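Local coordinates for protein 6-phosphogluconate dehydratase (PDB 2GP4) that catalyses the dehydration of 6-phosphogluconate to 2-dehydro-3-deoxy-6-phosphogluconate, and is seen here as the apo enzyme without its iron-sulfur cluster, at residues 186-192 with 295-299; 256-260 with 301-307; 377-382 with 398-402. All coordinates share one frame; numbering follows the deposited sequence.

Overall arrangement
All three contacts lie in the largely helical N-terminal half of the dehydratase and follow one another, from two buried contacts to the partly buried interaction 3. Interactions 1 and 2 have centres about 12 Å apart and share the short helix 298-301: I298 CG1 packs on L259 CD1 at 4.2 Å, and L186 CD2 on V302 CB at 3.9 Å. Interaction 2 meets interaction 3, centre to centre about 13 Å away, where Y401 OH and Q260 O probably hydrogen-bond at 2.6 Å and V256 CG1 rests on I377 CD1. Interactions 1 and 3 stay about 10 Å apart at their nearest atoms, so 256-260 with 301-307 bridges them. No iron-sulfur cluster is bound in this apo form.

Interaction 1. Residues 186-192 with 295-299; sequences LSFGHLP and YSPIG
Y295 reaches H190 with its hydroxyl, and the whole side chain can be followed to that point. CB carries CG away from the backbone N (chi1 178°), which sends the ring forward alongside its own segment, where P297 CD covers one face. That atom lies 3.6 Å above the ring plane, over its centre, a CH-pi type of packing within 295-299. Farther out, P192 CD is 4.4 Å from Y295 CE1, and H190 O lies at the ring edge, in plane, close to CE1 and CZ. At the tip, OH donates to H190 O at 2.6 Å, in the carbonyl plane and on a lone pair; tyrosine suits a place that needs both a flat surface for proline and a distant donor.

The loop of 186-192 links helix 179-186 to strand 193-195 through two overlapping type I turns, and its carbonyls receive the start of helix 298-301, for which P297 is the N-cap residue. I298 N donates almost straight to L191 O (3.0 Å, 175° at the hydrogen), although it stands tilted from that carbonyl plane, while G299 N donates to G189 O at 2.9 Å on a lone pair. Two early helical N-H groups thus find acceptors in another part of the chain. Both glycines fit the close approach: their CA atoms are 4.0 Å apart, and a side chain on G299 would press on G189 O. Next to the glycines, L186 CD2 lies 3.8 Å from G299 CA, and I298 CG2 lies against G189 CA.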
loop_
_atom_site.group_PDB
_atom_site.type_symbol
_atom_site.label_atom_id
_atom_site.label_comp_id
_atom_site.label_asym_id
_atom_site.label_seq_id
_atom_site.Cartn_x
_atom_site.Cartn_y
_atom_site.Cartn_z
ATOM N N LEU A 186 12.934 6.272 -8.581
ATOM C CA LEU A 186 12.647 7.702 -8.722
ATOM C C LEU A 186 13.860 8.615 -8.485
ATOM O O LEU A 186 13.846 9.781 -8.889
ATOM C CB LEU A 186 11.444 8.112 -7.867
ATOM C CG LEU A 186 10.118 7.459 -8.285
ATOM C CD1 LEU A 186 9.106 7.511 -7.144
ATOM C CD2 LEU A 186 9.550 8.068 -9.577
ATOM N N SER A 187 14.909 8.086 -7.856
ATOM C CA SER A 187 16.194 8.784 -7.798
ATOM C C SER A 187 16.803 8.935 -9.192
ATOM O O SER A 187 17.590 9.845 -9.441
ATOM C CB SER A 187 17.175 8.061 -6.875
ATOM O OG SER A 187 17.107 8.580 -5.563
ATOM N N PHE A 188 16.431 8.024 -10.088
ATOM C CA PHE A 188 16.893 8.046 -11.470
ATOM C C PHE A 188 15.696 8.283 -12.377
ATOM O O PHE A 188 15.551 7.655 -13.426
ATOM C CB PHE A 188 17.619 6.740 -11.795
ATOM C CG PHE A 188 18.900 6.567 -11.025
ATOM C CD1 PHE A 188 18.879 6.180 -9.685
ATOM C CD2 PHE A 188 20.126 6.825 -11.626
ATOM C CE1 PHE A 188 20.056 6.040 -8.967
ATOM C CE2 PHE A 188 21.312 6.685 -10.912
ATOM C CZ PHE A 188 21.276 6.287 -9.581
ATOM N N GLY A 189 14.852 9.223 -11.947
ATOM C CA GLY A 189 13.565 9.498 -12.564
ATOM C C GLY A 189 13.576 9.924 -14.015
ATOM O O GLY A 189 12.530 9.922 -14.661
ATOM N N HIS A 190 14.754 10.292 -14.517
ATOM C CA HIS A 190 14.940 10.719 -15.918
ATOM C C HIS A 190 14.966 9.536 -16.894
ATOM O O HIS A 190 14.763 9.704 -18.094
ATOM C CB HIS A 190 16.217 11.561 -16.056
ATOM C CG HIS A 190 17.460 10.845 -15.623
ATOM N ND1 HIS A 190 18.525 10.622 -16.472
ATOM C CD2 HIS A 190 17.798 10.280 -14.439
ATOM C CE1 HIS A 190 19.467 9.958 -15.826
ATOM N NE2 HIS A 190 19.049 9.735 -14.593
ATOM N N LEU A 191 15.215 8.340 -16.372
ATOM C CA LEU A 191 15.221 7.133 -17.193
ATOM C C LEU A 191 13.805 6.575 -17.341
ATOM O O LEU A 191 13.017 6.637 -16.397
ATOM C CB LEU A 191 16.137 6.063 -16.581
ATOM C CG LEU A 191 17.597 6.381 -16.232
ATOM C CD1 LEU A 191 18.278 5.141 -15.671
ATOM C CD2 LEU A 191 18.383 6.926 -17.431
ATOM N N PRO A 192 13.466 6.051 -18.537
ATOM C CA PRO A 192 12.251 5.255 -18.671
ATOM C C PRO A 192 12.458 3.883 -18.044
ATOM O O PRO A 192 13.557 3.317 -18.135
ATOM C CB PRO A 192 12.089 5.108 -20.185
ATOM C CG PRO A 192 13.470 5.234 -20.726
ATOM C CD PRO A 192 14.177 6.197 -19.823
ATOM N N TYR A 295 9.362 9.498 -25.361
ATOM C CA TYR A 295 10.115 9.640 -24.106
ATOM C C TYR A 295 9.197 9.698 -22.883
ATOM O O TYR A 295 8.441 10.657 -22.699
ATOM C CB TYR A 295 11.041 10.865 -24.151
ATOM C CG TYR A 295 11.837 11.120 -22.878
ATOM C CD1 TYR A 295 12.522 10.085 -22.229
ATOM C CD2 TYR A 295 11.921 12.407 -22.335
ATOM C CE1 TYR A 295 13.259 10.322 -21.073
ATOM C CE2 TYR A 295 12.658 12.657 -21.180
ATOM C CZ TYR A 295 13.325 11.610 -20.552
ATOM O OH TYR A 295 14.054 11.850 -19.408
ATOM N N SER A 296 9.289 8.659 -22.057
ATOM C CA SER A 296 8.437 8.501 -20.883
ATOM C C SER A 296 9.255 8.159 -19.629
ATOM O O SER A 296 9.295 6.999 -19.209
ATOM C CB SER A 296 7.377 7.426 -21.142
ATOM O OG SER A 296 6.577 7.753 -22.268
ATOM N N PRO A 297 9.903 9.174 -19.024
ATOM C CA PRO A 297 10.702 8.943 -17.821
ATOM C C PRO A 297 9.826 8.575 -16.616
ATOM O O PRO A 297 8.741 9.134 -16.444
ATOM C CB PRO A 297 11.410 10.287 -17.606
ATOM C CG PRO A 297 10.559 11.281 -18.272
ATOM C CD PRO A 297 9.913 10.590 -19.429
ATOM N N ILE A 298 10.293 7.632 -15.802
ATOM C CA ILE A 298 9.506 7.148 -14.656
ATOM C C ILE A 298 9.089 8.260 -13.684
ATOM O O ILE A 298 7.993 8.212 -13.123
ATOM C CB ILE A 298 10.198 5.971 -13.901
ATOM C CG1 ILE A 298 9.208 5.304 -12.931
ATOM C CG2 ILE A 298 11.462 6.440 -13.192
ATOM C CD1 ILE A 298 9.493 3.844 -12.633
ATOM N N GLY A 299 9.953 9.260 -13.515
ATOM C CA GLY A 299 9.674 10.395 -12.640
ATOM C C GLY A 299 8.568 11.303 -13.147
ATOM O O GLY A 299 8.100 12.183 -12.420
#

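Interaction 2. Residues 256-260 with 301-307; sequences VMGLQ and VVNEKSI
The backbones come closest at M257 and S306, whose CA atoms are 5.0 Å apart, and separate toward G258 and V301. Each segment contains a helix end: G258 closes helix 252-256 in a Schellman motif, with the positive phi (62°) that glycine tolerates easily, and N303 with S306 forms a capping box at the start of helix 304-316. Between them the contact is apolar, and no hydrogen bond crosses it.

M257, a selenomethionine in this structure, buries more surface here than any other residue. Its CG touches the backbone at S306 O, and the chain then bends at chi3 (56°), swinging CE into a corner lined by two aliphatic groups. There I307 CD1 lies 3.7 Å from M257 CE, the two side chains running alongside and pointing the same way, while V302 CG2 meets the same methyl obliquely. A flexible, unbranched residue is well suited to such a corner.

L259 fills the neighbouring ground. Its CD1 comes within 3.5 Å of V301 CG1 as the two side chains pass in opposite directions, and its CD2 rests on V302 CG2, so that one valine methyl serves both L259 and M257. V301 CG1 also leans on M257 O; branching at CB lets this compact residue face leucine and backbone together.

Behind these apolar groups the capping box fixes the turn that presents V302 and I307. N303 OD1 accepts from S306 N, which stands above the plane of that side-chain carbonyl, and in return N303 N donates to S306 OG at 2.8 Å, with 161° at the hydrogen.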
loop_
_atom_site.group_PDB
_atom_site.type_symbol
_atom_site.label_atom_id
_atom_site.label_comp_id
_atom_site.label_asym_id
_atom_site.label_seq_id
_atom_site.Cartn_x
_atom_site.Cartn_y
_atom_site.Cartn_z
ATOM N N VAL A 256 -2.623 0.337 -12.031
ATOM C CA VAL A 256 -3.389 1.588 -12.155
ATOM C C VAL A 256 -2.510 2.803 -12.429
ATOM O O VAL A 256 -2.958 3.781 -13.023
ATOM C CB VAL A 256 -4.273 1.886 -10.911
ATOM C CG1 VAL A 256 -5.556 1.109 -10.975
ATOM C CG2 VAL A 256 -3.518 1.609 -9.613
HETATM N N MSE A 257 -1.262 2.727 -11.980
HETATM C CA MSE A 257 -0.298 3.800 -12.159
HETATM C C MSE A 257 0.453 3.678 -13.486
HETATM O O MSE A 257 1.322 4.490 -13.790
HETATM C CB MSE A 257 0.678 3.822 -10.987
HETATM C CG MSE A 257 0.038 4.227 -9.671
HETATM SE SE MSE A 257 1.325 4.341 -8.216
HETATM C CE MSE A 257 2.561 5.615 -9.024
ATOM N N GLY A 258 0.105 2.656 -14.265
ATOM C CA GLY A 258 0.669 2.447 -15.594
ATOM C C GLY A 258 2.164 2.206 -15.594
ATOM O O GLY A 258 2.875 2.685 -16.476
ATOM N N LEU A 259 2.636 1.462 -14.597
ATOM C CA LEU A 259 4.063 1.222 -14.413
ATOM C C LEU A 259 4.511 -0.149 -14.920
ATOM O O LEU A 259 5.696 -0.472 -14.896
ATOM C CB LEU A 259 4.448 1.429 -12.941
ATOM C CG LEU A 259 5.275 2.654 -12.509
ATOM C CD1 LEU A 259 5.396 3.746 -13.564
ATOM C CD2 LEU A 259 4.733 3.218 -11.200
ATOM N N GLN A 260 3.550 -0.946 -15.375
ATOM C CA GLN A 260 3.823 -2.225 -16.025
ATOM C C GLN A 260 2.817 -2.439 -17.151
ATOM O O GLN A 260 1.789 -1.770 -17.191
ATOM C CB GLN A 260 3.760 -3.376 -15.018
ATOM C CG GLN A 260 2.491 -3.412 -14.169
ATOM C CD GLN A 260 2.488 -4.531 -13.140
ATOM O OE1 GLN A 260 3.494 -4.802 -12.483
ATOM N NE2 GLN A 260 1.342 -5.179 -12.991
ATOM N N VAL A 301 5.975 9.636 -15.281
ATOM C CA VAL A 301 4.867 8.681 -15.266
ATOM C C VAL A 301 4.258 8.650 -13.860
ATOM O O VAL A 301 3.035 8.653 -13.701
ATOM C CB VAL A 301 5.307 7.275 -15.725
ATOM C CG1 VAL A 301 4.151 6.280 -15.614
ATOM C CG2 VAL A 301 5.820 7.327 -17.156
ATOM N N VAL A 302 5.124 8.643 -12.849
ATOM C CA VAL A 302 4.698 8.905 -11.485
ATOM C C VAL A 302 4.461 10.414 -11.372
ATOM O O VAL A 302 5.391 11.215 -11.512
ATOM C CB VAL A 302 5.731 8.415 -10.440
ATOM C CG1 VAL A 302 5.319 8.830 -9.038
ATOM C CG2 VAL A 302 5.916 6.887 -10.527
ATOM N N ASN A 303 3.202 10.783 -11.160
ATOM C CA ASN A 303 2.797 12.178 -11.008
ATOM C C ASN A 303 1.592 12.238 -10.086
ATOM O O ASN A 303 1.129 11.196 -9.620
ATOM C CB ASN A 303 2.491 12.833 -12.365
ATOM C CG ASN A 303 1.366 12.138 -13.116
ATOM O OD1 ASN A 303 0.226 12.089 -12.653
ATOM N ND2 ASN A 303 1.682 11.606 -14.282
ATOM N N GLU A 304 1.088 13.443 -9.831
ATOM C CA GLU A 304 -0.023 13.647 -8.908
ATOM C C GLU A 304 -1.268 12.833 -9.279
ATOM O O GLU A 304 -1.882 12.207 -8.414
ATOM C CB GLU A 304 -0.364 15.135 -8.783
ATOM C CG GLU A 304 0.805 16.026 -8.331
ATOM C CD GLU A 304 1.528 16.735 -9.481
ATOM O OE1 GLU A 304 1.755 16.121 -10.543
ATOM O OE2 GLU A 304 1.879 17.923 -9.313
ATOM N N LYS A 305 -1.619 12.831 -10.563
ATOM C CA LYS A 305 -2.800 12.107 -11.040
ATOM C C LYS A 305 -2.641 10.594 -10.904
ATOM O O LYS A 305 -3.592 9.894 -10.534
ATOM C CB LYS A 305 -3.097 12.448 -12.498
ATOM C CG LYS A 305 -3.616 13.853 -12.730
ATOM C CD LYS A 305 -3.590 14.180 -14.204
ATOM C CE LYS A 305 -3.743 15.668 -14.443
ATOM N NZ LYS A 305 -5.157 16.118 -14.285
ATOM N N SER A 306 -1.444 10.093 -11.214
ATOM C CA SER A 306 -1.203 8.653 -11.182
ATOM C C SER A 306 -1.096 8.151 -9.742
ATOM O O SER A 306 -1.521 7.039 -9.437
ATOM C CB SER A 306 0.016 8.263 -12.026
ATOM O OG SER A 306 1.192 8.913 -11.581
ATOM N N ILE A 307 -0.551 8.991 -8.865
ATOM C CA ILE A 307 -0.546 8.726 -7.425
ATOM C C ILE A 307 -1.970 8.649 -6.867
ATOM O O ILE A 307 -2.321 7.689 -6.166
ATOM C CB ILE A 307 0.313 9.765 -6.652
ATOM C CG1 ILE A 307 1.808 9.497 -6.882
ATOM C CG2 ILE A 307 -0.009 9.761 -5.151
ATOM C CD1 ILE A 307 2.302 8.134 -6.383
#

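Interaction 3. Residues 377-382 with 398-402; sequences IKELLD and LRRYT
L381 and R399 run past each other in opposite directions, joining helix 372-383 to the 3-10 turn 398-401 that leads into strand 403-408. The tight part of this helix-to-turn packing is aliphatic. L381 CD1 meets L398 CD2 at 4.0 Å, I377 CD1 runs beside Y401 CB, and T402 CG2 settles 3.7 Å from K378 CA. The branched side chains of I377, L381, L398 and T402 suit this close surface; T402 adds a bond of its own, OG1 donating to R399 O, while CG2, anti to the carbonyl carbon, faces the helix.

Toward solvent the contact thins to a charged fringe around the exposed D382. R399 bends at chi2 (58°) and chi3, laying one guanidinium face over L381 CB, which sits 3.6 Å from the plane and offset toward the rim, while its edge turns to the carboxylate. NH1 donates nearly straight to D382 OD1 at 2.9 Å, the two planes 40° apart. With an alanine at R399, D382 would probably lose its cross-segment charge partner and L381 the flat cover over its CB. The same carboxylate also binds within the helix: K378, one turn earlier, bends at its end to bring NZ 2.8 Å from D382 OD2, on the syn lone pair.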
loop_
_atom_site.group_PDB
_atom_site.type_symbol
_atom_site.label_atom_id
_atom_site.label_comp_id
_atom_site.label_asym_id
_atom_site.label_seq_id
_atom_site.Cartn_x
_atom_site.Cartn_y
_atom_site.Cartn_z
ATOM N N ILE A 377 -10.781 -1.097 -13.590
ATOM C CA ILE A 377 -10.270 0.152 -14.149
ATOM C C ILE A 377 -11.283 0.807 -15.087
ATOM O O ILE A 377 -11.412 2.024 -15.085
ATOM C CB ILE A 377 -8.865 -0.033 -14.783
ATOM C CG1 ILE A 377 -7.822 -0.207 -13.669
ATOM C CG2 ILE A 377 -8.492 1.144 -15.679
ATOM C CD1 ILE A 377 -6.426 -0.552 -14.152
ATOM N N LYS A 378 -12.023 0.008 -15.851
ATOM C CA LYS A 378 -13.075 0.553 -16.712
ATOM C C LYS A 378 -14.180 1.222 -15.888
ATOM O O LYS A 378 -14.589 2.349 -16.189
ATOM C CB LYS A 378 -13.665 -0.520 -17.629
ATOM C CG LYS A 378 -14.778 0.004 -18.532
ATOM C CD LYS A 378 -15.555 -1.110 -19.209
ATOM C CE LYS A 378 -16.576 -0.535 -20.180
ATOM N NZ LYS A 378 -17.759 0.003 -19.465
ATOM N N GLU A 379 -14.639 0.522 -14.852
ATOM C CA GLU A 379 -15.655 1.033 -13.932
ATOM C C GLU A 379 -15.252 2.355 -13.286
ATOM O O GLU A 379 -16.037 3.312 -13.271
ATOM C CB GLU A 379 -15.963 0.005 -12.845
ATOM C CG GLU A 379 -16.807 -1.156 -13.321
ATOM C CD GLU A 379 -18.224 -0.737 -13.649
ATOM O OE1 GLU A 379 -18.903 -0.193 -12.752
ATOM O OE2 GLU A 379 -18.656 -0.948 -14.802
ATOM N N LEU A 380 -14.033 2.408 -12.756
ATOM C CA LEU A 380 -13.569 3.611 -12.084
ATOM C C LEU A 380 -13.401 4.769 -13.077
ATOM O O LEU A 380 -13.808 5.899 -12.789
ATOM C CB LEU A 380 -12.292 3.336 -11.287
ATOM C CG LEU A 380 -12.431 2.339 -10.128
ATOM C CD1 LEU A 380 -11.058 1.882 -9.655
ATOM C CD2 LEU A 380 -13.258 2.903 -8.965
ATOM N N LEU A 381 -12.829 4.468 -14.241
ATOM C CA LEU A 381 -12.781 5.401 -15.365
ATOM C C LEU A 381 -14.166 5.942 -15.740
ATOM O O LEU A 381 -14.360 7.159 -15.791
ATOM C CB LEU A 381 -12.121 4.741 -16.580
ATOM C CG LEU A 381 -10.712 5.133 -17.057
ATOM C CD1 LEU A 381 -9.957 6.020 -16.076
ATOM C CD2 LEU A 381 -9.879 3.916 -17.447
ATOM N N ASP A 382 -15.123 5.041 -15.984
ATOM C CA ASP A 382 -16.495 5.427 -16.336
ATOM C C ASP A 382 -17.120 6.358 -15.298
ATOM O O ASP A 382 -17.879 7.256 -15.652
ATOM C CB ASP A 382 -17.404 4.199 -16.507
ATOM C CG ASP A 382 -17.078 3.380 -17.743
ATOM O OD1 ASP A 382 -16.274 3.830 -18.594
ATOM O OD2 ASP A 382 -17.631 2.259 -17.851
ATOM N N LEU A 398 -5.125 6.144 -19.864
ATOM C CA LEU A 398 -5.307 5.003 -18.953
ATOM C C LEU A 398 -6.279 3.933 -19.460
ATOM O O LEU A 398 -6.241 2.799 -18.990
ATOM C CB LEU A 398 -5.713 5.462 -17.545
ATOM C CG LEU A 398 -5.572 4.392 -16.447
ATOM C CD1 LEU A 398 -4.108 4.055 -16.168
ATOM C CD2 LEU A 398 -6.291 4.795 -15.175
ATOM N N ARG A 399 -7.129 4.296 -20.421
ATOM C CA ARG A 399 -8.085 3.372 -21.043
ATOM C C ARG A 399 -7.388 2.149 -21.659
ATOM O O ARG A 399 -8.026 1.109 -21.879
ATOM C CB ARG A 399 -8.919 4.119 -22.090
ATOM C CG ARG A 399 -10.304 3.547 -22.391
ATOM C CD ARG A 399 -11.217 3.464 -21.164
ATOM N NE ARG A 399 -11.975 4.681 -20.866
ATOM C CZ ARG A 399 -13.130 4.692 -20.193
ATOM N NH1 ARG A 399 -13.683 3.558 -19.773
ATOM N NH2 ARG A 399 -13.750 5.834 -19.948
ATOM N N ARG A 400 -6.079 2.273 -21.906
ATOM C CA ARG A 400 -5.241 1.163 -22.376
ATOM C C ARG A 400 -5.187 0.019 -21.365
ATOM O O ARG A 400 -4.918 -1.135 -21.722
ATOM C CB ARG A 400 -3.812 1.637 -22.644
ATOM C CG ARG A 400 -3.658 2.553 -23.820
ATOM C CD ARG A 400 -2.240 3.109 -23.883
ATOM N NE ARG A 400 -2.096 4.071 -24.973
ATOM C CZ ARG A 400 -1.876 3.744 -26.244
ATOM N NH1 ARG A 400 -1.771 2.472 -26.609
ATOM N NH2 ARG A 400 -1.761 4.696 -27.157
ATOM N N TYR A 401 -5.437 0.348 -20.102
ATOM C CA TYR A 401 -5.394 -0.635 -19.030
ATOM C C TYR A 401 -6.726 -1.349 -18.810
ATOM O O TYR A 401 -6.850 -2.184 -17.917
ATOM C CB TYR A 401 -4.821 -0.008 -17.748
ATOM C CG TYR A 401 -3.329 0.116 -17.843
ATOM C CD1 TYR A 401 -2.744 1.147 -18.574
ATOM C CD2 TYR A 401 -2.497 -0.832 -17.260
ATOM C CE1 TYR A 401 -1.373 1.246 -18.698
ATOM C CE2 TYR A 401 -1.116 -0.742 -17.374
ATOM C CZ TYR A 401 -0.560 0.300 -18.097
ATOM O OH TYR A 401 0.808 0.408 -18.221
ATOM N N THR A 402 -7.704 -1.041 -19.657
ATOM C CA THR A 402 -8.952 -1.809 -19.719
ATOM C C THR A 402 -8.821 -2.959 -20.717
ATOM O O THR A 402 -9.770 -3.708 -20.939
ATOM C CB THR A 402 -10.168 -0.931 -20.103
ATOM O OG1 THR A 402 -10.051 -0.497 -21.467
ATOM C CG2 THR A 402 -10.276 0.272 -19.185
#